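Local coordinates for protein arginase (Medicago truncatula, PDB 6VSS) that hydrolyses L-arginine to urea and L-ornithine, and agmatine to urea and putrescine, using two manganese ions in each subunit of a homohexamer, at residues Ala26-Glu29 and Lys30-Arg34; Arg44-Ala47 and Lys48-Glu52; His240-Arg243 and Thr244-Arg247; Glu312-Pro315 and Gln316-Thr319. One frame throughout, in Å; residues are numbered along the deposited sequence.

Contact 1: Ala26-Glu29 and Lys30-Arg34; sequences ALLE and KAQNR
Near the start of the long N-terminal helix 25-57, Gln32 lies one turn on from Leu28, and the two side chains meet at a slant on one flank. With CG beside its own backbone N (chi1 -68°), Gln32 runs back along the helix. Its amide nitrogen NE2 comes 3.6 Å from Leu28 CG and just as near to CD2 of the same leucine, so it is the amide end that rests on the leucine branch. Closer in, Gln32 CG passes 3.0 Å from Leu28 O, the oxygen that accepts the Gln32 backbone N at 2.9 Å.

That bond belongs to the regular alpha-helical ladder, four residues apart, in which Ala31 N bonds Leu27 O at 2.9 Å and Asn33 N bonds Glu29 O at 3.2 Å. The helix is a subunit-joining element: Leu28 and Ala31 pack on Phe49 of the second subunit, while Lys30 NZ is salt-bridged to Glu52 of that subunit.

Within its own chain, Gln32 NE2 gives a weak hydrogen bond to Cys127 O. An alanine here is likely to uncover one side of Leu28 and to leave the Cys127 carbonyl without this weak donor. Ala31 CB sits 3.4 Å from Leu28 O, on the face turned to the neighbour, and Asn33 instead sends OD1 to Arg133.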
# COMPACT_ATOMS: atom_id res chain seq x y z
N ALA B 26 -44.91 19.19 -0.84
CA ALA B 26 -45.68 18.66 -2.00
C ALA B 26 -44.75 18.01 -3.05
O ALA B 26 -44.88 16.79 -3.29
CB ALA B 26 -46.46 19.78 -2.63
N LEU B 27 -43.87 18.81 -3.64
CA LEU B 27 -43.02 18.33 -4.75
C LEU B 27 -42.16 17.15 -4.28
O LEU B 27 -42.14 16.15 -4.97
CB LEU B 27 -42.13 19.49 -5.19
CG LEU B 27 -41.20 19.21 -6.37
CD1 LEU B 27 -41.05 20.45 -7.22
CD2 LEU B 27 -39.85 18.74 -5.89
N LEU B 28 -41.59 17.25 -3.09
CA LEU B 28 -40.67 16.24 -2.52
C LEU B 28 -41.43 14.92 -2.30
O LEU B 28 -40.88 13.86 -2.70
CB LEU B 28 -40.07 16.79 -1.23
CG LEU B 28 -38.67 16.29 -0.88
CD1 LEU B 28 -37.62 16.95 -1.77
CD2 LEU B 28 -38.36 16.55 0.60
N GLU B 29 -42.65 15.00 -1.76
CA GLU B 29 -43.50 13.82 -1.46
C GLU B 29 -43.80 13.05 -2.75
O GLU B 29 -43.70 11.81 -2.74
CB GLU B 29 -44.83 14.28 -0.87
CG GLU B 29 -45.99 14.18 -1.85
CD GLU B 29 -47.14 15.16 -1.70
OE1 GLU B 29 -47.67 15.30 -0.58
OE2 GLU B 29 -47.51 15.78 -2.72
N LYS B 30 -44.13 13.77 -3.82
CA LYS B 30 -44.49 13.15 -5.12
C LYS B 30 -43.21 12.62 -5.78
O LYS B 30 -43.27 11.54 -6.36
CB LYS B 30 -45.20 14.18 -5.99
CG LYS B 30 -45.98 13.61 -7.17
CD LYS B 30 -46.17 14.60 -8.30
CE LYS B 30 -44.88 15.28 -8.72
NZ LYS B 30 -44.90 15.72 -10.14
N ALA B 31 -42.08 13.32 -5.67
CA ALA B 31 -40.79 12.78 -6.15
C ALA B 31 -40.57 11.41 -5.49
O ALA B 31 -40.33 10.43 -6.23
CB ALA B 31 -39.64 13.72 -5.88
N GLN B 32 -40.69 11.37 -4.16
CA GLN B 32 -40.51 10.16 -3.32
C GLN B 32 -41.34 8.99 -3.88
O GLN B 32 -40.74 8.02 -4.31
CB GLN B 32 -40.79 10.51 -1.84
CG GLN B 32 -39.75 11.45 -1.23
CD GLN B 32 -40.04 11.93 0.17
OE1 GLN B 32 -40.58 11.21 1.02
NE2 GLN B 32 -39.57 13.13 0.48
N ASN B 33 -42.66 9.08 -3.92
CA ASN B 33 -43.56 8.00 -4.40
C ASN B 33 -43.14 7.47 -5.77
O ASN B 33 -43.07 6.23 -5.95
CB ASN B 33 -45.01 8.47 -4.49
CG ASN B 33 -45.52 8.91 -3.14
OD1 ASN B 33 -45.02 8.45 -2.13
ND2 ASN B 33 -46.50 9.78 -3.11
N ARG B 34 -42.92 8.38 -6.70
CA ARG B 34 -42.65 8.09 -8.13
C ARG B 34 -41.28 7.39 -8.25
O ARG B 34 -41.14 6.37 -9.03
CB ARG B 34 -42.70 9.42 -8.90
CG ARG B 34 -44.00 10.20 -8.74
CD ARG B 34 -44.35 11.17 -9.87
NE ARG B 34 -44.32 10.61 -11.24
CZ ARG B 34 -45.34 10.02 -11.87
NH1 ARG B 34 -46.53 9.90 -11.30
NH2 ARG B 34 -45.15 9.56 -13.09

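Contact 2: Arg44-Ala47 and Lys48-Glu52; sequences RERA and KFKGE
Arg46 and Lys50, one turn apart on helix 25-57, are both salt-bridged to OD2 of Asp126 of the second subunit. That shared acid gathers two cations that lie side by side with their charged ends pointing the same way, Arg46 NH2 being 3.8 Å from Lys50 NZ. Each also reaches edge strand 113-118 of its own chain: Arg46 NE bonds Val116 O, and Lys50 NZ bonds Thr114 OG1 and Asn115 O. A leucine in place of Arg46 would probably leave Asp126 of the neighbour with one cation fewer and Val116 O without this donor.

Lys48 NZ forms a salt bridge with Glu52 OE1 at 3.2 Å, the hydrogen bond within it being weak, and Glu52 also meets Lys30 of the second subunit. Glu45 runs alongside Lys48, yet its OE1 stops 4.6 Å from Lys48 NZ and pairs instead with Arg34 of the second subunit; the lysine offers it CD, at 3.7 Å.

Beneath these groups runs the helical ladder, with Gly51 N to Ala47 O at 2.8 Å and Lys50 N to Arg46 O at 3.1 Å. Phe49 supplies the apolar part. Arg46 NH1 comes to the edge of its ring, 3.7 Å from Phe49 CD2, with guanidinium and ring planes 57° apart, and the aliphatic Lys50 CD lies over the rim of one face.

The chemistry implies a charged subunit interface: the buried cations of Arg46 and Lys50 are met by an acid of the second subunit and by oxygens of strand 113-118 in their own chain.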
# COMPACT_ATOMS: atom_id res chain seq x y z
N ARG B 44 -38.64 -5.54 -9.64
CA ARG B 44 -39.71 -6.50 -10.03
C ARG B 44 -39.27 -7.17 -11.34
O ARG B 44 -39.34 -8.39 -11.40
CB ARG B 44 -41.10 -5.85 -10.17
CG ARG B 44 -42.21 -6.85 -10.48
CD ARG B 44 -43.67 -6.36 -10.32
NE ARG B 44 -43.84 -5.46 -9.17
CZ ARG B 44 -44.04 -4.13 -9.23
NH1 ARG B 44 -44.10 -3.41 -8.12
NH2 ARG B 44 -44.18 -3.49 -10.39
N GLU B 45 -38.83 -6.39 -12.32
CA GLU B 45 -38.56 -6.88 -13.70
C GLU B 45 -37.28 -7.73 -13.71
O GLU B 45 -37.21 -8.72 -14.47
CB GLU B 45 -38.41 -5.73 -14.69
CG GLU B 45 -39.70 -4.92 -14.88
CD GLU B 45 -40.80 -5.74 -15.50
OE1 GLU B 45 -40.45 -6.68 -16.24
OE2 GLU B 45 -42.01 -5.43 -15.24
N ARG B 46 -36.30 -7.39 -12.89
CA ARG B 46 -35.09 -8.25 -12.87
C ARG B 46 -35.48 -9.56 -12.20
O ARG B 46 -35.04 -10.62 -12.69
CB ARG B 46 -33.92 -7.51 -12.22
CG ARG B 46 -33.38 -6.43 -13.13
CD ARG B 46 -32.29 -6.96 -14.05
NE ARG B 46 -31.20 -7.64 -13.37
CZ ARG B 46 -30.43 -8.56 -13.93
NH1 ARG B 46 -30.56 -8.86 -15.23
NH2 ARG B 46 -29.48 -9.13 -13.21
N ALA B 47 -36.28 -9.53 -11.14
CA ALA B 47 -36.66 -10.79 -10.45
C ALA B 47 -37.52 -11.65 -11.40
O ALA B 47 -37.44 -12.92 -11.39
CB ALA B 47 -37.32 -10.52 -9.12
N LYS B 48 -38.34 -11.00 -12.22
CA LYS B 48 -39.28 -11.70 -13.13
C LYS B 48 -38.43 -12.46 -14.15
O LYS B 48 -38.67 -13.64 -14.39
CB LYS B 48 -40.23 -10.67 -13.75
CG LYS B 48 -40.94 -11.06 -15.04
CD LYS B 48 -41.90 -9.96 -15.54
CE LYS B 48 -42.85 -10.44 -16.61
NZ LYS B 48 -42.14 -10.61 -17.90
N PHE B 49 -37.47 -11.75 -14.76
CA PHE B 49 -36.50 -12.35 -15.70
C PHE B 49 -35.90 -13.63 -15.08
O PHE B 49 -36.14 -14.75 -15.61
CB PHE B 49 -35.48 -11.28 -16.09
CG PHE B 49 -34.28 -11.82 -16.82
CD1 PHE B 49 -34.41 -12.87 -17.72
CD2 PHE B 49 -33.03 -11.26 -16.64
CE1 PHE B 49 -33.31 -13.35 -18.39
CE2 PHE B 49 -31.93 -11.77 -17.30
CZ PHE B 49 -32.07 -12.80 -18.18
N LYS B 50 -35.22 -13.51 -13.93
CA LYS B 50 -34.44 -14.62 -13.32
C LYS B 50 -35.39 -15.73 -12.87
O LYS B 50 -35.01 -16.89 -13.07
CB LYS B 50 -33.52 -14.04 -12.26
CG LYS B 50 -32.45 -13.12 -12.84
CD LYS B 50 -31.72 -13.76 -13.97
CE LYS B 50 -30.52 -12.98 -14.45
NZ LYS B 50 -29.46 -12.88 -13.42
N GLY B 51 -36.62 -15.42 -12.44
CA GLY B 51 -37.59 -16.46 -12.06
C GLY B 51 -38.03 -17.33 -13.24
O GLY B 51 -38.08 -18.55 -13.11
N GLU B 52 -38.39 -16.70 -14.36
CA GLU B 52 -38.81 -17.36 -15.62
C GLU B 52 -37.65 -18.20 -16.12
O GLU B 52 -37.86 -19.31 -16.52
CB GLU B 52 -39.15 -16.32 -16.69
CG GLU B 52 -40.49 -15.63 -16.47
CD GLU B 52 -40.83 -14.52 -17.47
OE1 GLU B 52 -41.77 -13.74 -17.17
OE2 GLU B 52 -40.17 -14.45 -18.55

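Contact 3: His240-Arg243 and Thr244-Arg247; sequences HEMR and TLSR
Backbone bonds come first: Thr244 N reaches Glu241 O at 3.0 Å, approaching from above the carbonyl plane, 51° out of it. One residue on, Leu245 N donates to Met242 O at 3.2 Å, again well above the plane. The Thr244 hydroxyl lies over the same turn. With OG1 between the backbone N and the carbonyl carbon (chi1 54°), it lies 3.2 Å from Glu241 O, but it also hydrogen-bonds Asp248 OD2, so the bond to Glu241 O is not settled. A water accepts from Glu241 N at 2.8 Å and bonds Thr244 OG1 as well, bridging the two.

The charged pair is Glu241 and Arg243. Arg243 NE points at Glu241 OE1, 2.7 Å away and nearly in the guanidinium plane, but it meets that oxygen from above the carboxylate; NH2 adds two weak bonds. Glu241 OE2 has a second partner in Arg229, and Arg243 NH1 is salt-bridged to Glu103 of the third subunit.

Apolar packing rests on Met242 and Leu245, whose side chains run the same way, with Met242 CE 4.1 Å from Leu245 CD2. Met242 also packs against Leu289 and against Arg292 of the third subunit.

Such a short 3-10 turn, with Thr244 at the N-cap position though its side chain makes no capping bond, carries the chain from edge strand 238-241 straight into helix 245-252: a strand-to-helix link of the alpha/beta arginase fold.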
# COMPACT_ATOMS: atom_id res chain seq x y z
N HIS B 240 -22.16 -17.21 21.11
CA HIS B 240 -20.89 -17.93 21.29
C HIS B 240 -19.72 -16.96 21.13
O HIS B 240 -19.49 -16.49 20.01
CB HIS B 240 -20.83 -19.13 20.35
CG HIS B 240 -21.93 -20.10 20.57
ND1 HIS B 240 -21.81 -21.14 21.46
CD2 HIS B 240 -23.19 -20.18 20.08
CE1 HIS B 240 -22.94 -21.83 21.49
NE2 HIS B 240 -23.79 -21.27 20.68
N GLU B 241 -18.95 -16.78 22.19
CA GLU B 241 -17.74 -15.90 22.24
C GLU B 241 -16.48 -16.65 21.80
O GLU B 241 -16.36 -17.89 22.05
CB GLU B 241 -17.64 -15.35 23.65
CG GLU B 241 -18.81 -14.44 24.00
CD GLU B 241 -18.74 -13.89 25.43
OE1 GLU B 241 -17.66 -13.36 25.81
OE2 GLU B 241 -19.75 -14.00 26.15
N MET B 242 -15.56 -15.95 21.13
CA MET B 242 -14.28 -16.57 20.69
C MET B 242 -13.53 -17.21 21.87
O MET B 242 -12.88 -18.22 21.67
CB MET B 242 -13.35 -15.54 20.05
CG MET B 242 -13.82 -15.03 18.71
SD MET B 242 -13.96 -16.35 17.48
CE MET B 242 -12.25 -16.82 17.22
N ARG B 243 -13.61 -16.63 23.07
CA ARG B 243 -12.90 -17.17 24.27
C ARG B 243 -13.44 -18.56 24.68
O ARG B 243 -12.76 -19.17 25.52
CB ARG B 243 -12.94 -16.16 25.42
CG ARG B 243 -14.31 -15.92 26.01
CD ARG B 243 -14.36 -14.77 26.97
NE ARG B 243 -15.76 -14.57 27.33
CZ ARG B 243 -16.32 -14.86 28.51
NH1 ARG B 243 -15.58 -15.34 29.50
NH2 ARG B 243 -17.61 -14.67 28.71
N THR B 244 -14.55 -19.08 24.13
CA THR B 244 -15.07 -20.45 24.44
C THR B 244 -15.13 -21.31 23.19
O THR B 244 -15.90 -22.32 23.17
CB THR B 244 -16.46 -20.47 25.13
OG1 THR B 244 -17.50 -19.76 24.45
CG2 THR B 244 -16.40 -19.87 26.51
N LEU B 245 -14.39 -20.95 22.14
CA LEU B 245 -14.65 -21.54 20.81
C LEU B 245 -14.30 -23.03 20.84
O LEU B 245 -15.05 -23.84 20.25
CB LEU B 245 -13.76 -20.89 19.76
CG LEU B 245 -13.96 -21.48 18.37
CD1 LEU B 245 -15.38 -21.24 17.91
CD2 LEU B 245 -12.98 -20.90 17.35
N SER B 246 -13.10 -23.35 21.32
CA SER B 246 -12.57 -24.72 21.14
C SER B 246 -13.53 -25.68 21.87
O SER B 246 -13.89 -26.67 21.29
CB SER B 246 -11.12 -24.83 21.51
OG SER B 246 -10.94 -25.20 22.86
N ARG B 247 -14.08 -25.25 23.00
CA ARG B 247 -15.13 -26.04 23.70
C ARG B 247 -16.41 -26.10 22.84
O ARG B 247 -17.11 -27.12 22.93
CB ARG B 247 -15.40 -25.49 25.10
CG ARG B 247 -16.36 -24.32 25.12
CD ARG B 247 -17.20 -24.23 26.38
NE ARG B 247 -18.44 -23.53 26.08
CZ ARG B 247 -19.15 -22.83 26.95
NH1 ARG B 247 -18.74 -22.72 28.20
NH2 ARG B 247 -20.26 -22.23 26.57
O HOH W 1 -19.42 -18.17 24.60

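Contact 4: Glu312-Pro315 and Gln316-Thr319; sequences EYNP and QRDT
Between Asn314 and Asp318 the chain makes two overlapping turns, the first close to type I and closed by Arg317 N to Asn314 O at 2.9 Å, the second by a weak bond from Asp318 N to Pro315 O. The Asn314 side chain adds an Asx turn: its OD1 accepts Gln316 N at 3.1 Å, in a weak, bent bond. Its other branch, ND2, lies 3.6 Å from Arg317 CG, the amide and guanidinium planes being 53° apart, and hydrogen-bonds Ser282 OG. Arg317 gives NE to Val281 O.

This loop leaves the carboxyl end of strand 305-311, in the middle of the parallel sheet, at the end of the sheet where arginases build their active site. Glu312, at the head of the loop, probably binds substrate; its OE1 is held by His200 ND1 and by the backbone N of His160, a manganese ligand.

Tyr313 reaches across the turns to Asp318. With CG anti to the backbone N (chi1 171°), the ring extends over the proline, whose N lies over the rim of one face, and delivers OH to Asp318 OD2 at 2.6 Å. The hydroxyl uses the anti lone pair of that oxygen, and the carboxylate stands at the ring edge, its plane 84° from that of the ring.

Asp318 is gripped further: OD1 accepts Thr319 N at 2.8 Å and bonds Thr324 OG1, and OD2 takes Ala325 N. Lying at the amino end of helix 323-339, the buried carboxylate is likely to be steadied as an anion by the helix dipole and these donors.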
# COMPACT_ATOMS: atom_id res chain seq x y z
N GLU B 312 -20.96 -5.72 5.53
CA GLU B 312 -19.89 -4.97 6.19
C GLU B 312 -18.57 -5.22 5.42
O GLU B 312 -17.54 -4.68 5.88
CB GLU B 312 -19.78 -5.39 7.67
CG GLU B 312 -20.90 -4.90 8.58
CD GLU B 312 -20.94 -3.44 9.00
OE1 GLU B 312 -22.07 -2.96 9.35
OE2 GLU B 312 -19.90 -2.76 8.92
N TYR B 313 -18.56 -5.81 4.21
CA TYR B 313 -17.38 -5.64 3.32
C TYR B 313 -17.28 -4.12 3.01
O TYR B 313 -18.27 -3.54 2.58
CB TYR B 313 -17.42 -6.46 2.02
CG TYR B 313 -16.31 -6.08 1.07
CD1 TYR B 313 -15.01 -5.90 1.51
CD2 TYR B 313 -16.55 -5.89 -0.29
CE1 TYR B 313 -13.98 -5.57 0.63
CE2 TYR B 313 -15.54 -5.50 -1.16
CZ TYR B 313 -14.24 -5.37 -0.71
OH TYR B 313 -13.22 -5.06 -1.59
N ASN B 314 -16.10 -3.53 3.24
CA ASN B 314 -15.79 -2.10 2.99
C ASN B 314 -14.62 -2.05 2.02
O ASN B 314 -13.46 -2.10 2.41
CB ASN B 314 -15.50 -1.43 4.34
CG ASN B 314 -15.33 0.07 4.21
OD1 ASN B 314 -15.06 0.55 3.11
ND2 ASN B 314 -15.51 0.80 5.32
N PRO B 315 -14.88 -1.87 0.72
CA PRO B 315 -13.80 -1.82 -0.26
C PRO B 315 -12.85 -0.62 -0.10
O PRO B 315 -11.73 -0.72 -0.49
CB PRO B 315 -14.52 -1.72 -1.62
CG PRO B 315 -15.97 -1.52 -1.35
CD PRO B 315 -16.21 -1.74 0.13
N GLN B 316 -13.28 0.45 0.54
CA GLN B 316 -12.39 1.60 0.88
C GLN B 316 -11.37 1.20 1.93
O GLN B 316 -10.50 1.98 2.09
CB GLN B 316 -13.14 2.79 1.47
CG GLN B 316 -14.04 3.45 0.45
CD GLN B 316 -14.72 4.71 0.91
OE1 GLN B 316 -15.79 4.66 1.49
NE2 GLN B 316 -14.17 5.86 0.52
N ARG B 317 -11.54 0.10 2.65
CA ARG B 317 -10.53 -0.26 3.67
C ARG B 317 -9.83 -1.56 3.29
O ARG B 317 -9.10 -2.08 4.11
CB ARG B 317 -11.17 -0.30 5.06
CG ARG B 317 -11.94 0.97 5.38
CD ARG B 317 -11.77 1.56 6.75
NE ARG B 317 -11.66 0.52 7.72
CZ ARG B 317 -10.83 0.54 8.74
NH1 ARG B 317 -10.04 1.57 8.94
NH2 ARG B 317 -10.81 -0.48 9.57
N ASP B 318 -10.04 -2.02 2.06
CA ASP B 318 -9.46 -3.29 1.56
C ASP B 318 -7.99 -3.06 1.16
O ASP B 318 -7.56 -1.93 1.07
CB ASP B 318 -10.28 -3.84 0.40
CG ASP B 318 -10.19 -5.34 0.18
OD1 ASP B 318 -9.35 -5.96 0.80
OD2 ASP B 318 -10.94 -5.84 -0.61
N THR B 319 -7.27 -4.13 0.87
CA THR B 319 -5.88 -3.98 0.37
C THR B 319 -5.93 -3.63 -1.12
O THR B 319 -6.97 -3.75 -1.77
CB THR B 319 -5.02 -5.21 0.63
OG1 THR B 319 -5.75 -6.31 0.11
CG2 THR B 319 -4.77 -5.49 2.09

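Contacts 1 and 2 sit on one helix, 25-57, with centres about 27 Å apart, and both meet the second subunit; the reciprocal pairings of their residues are consistent with the two copies of the helix running antiparallel. Contact 1 is near the surface and adds to its backbone bonds mainly a leucine-amide packing, whereas contact 2 is mostly buried and crowded with charge. Contact 3, also at the surface, lies beyond the chain's centre from both, where outermost strand 238-241 leads to residues touching the third subunit. Contact 4 is the buried one nearest the manganese, a loop without regular structure in which side chains do much of the bonding that helical carbonyls do in contacts 1 and 2.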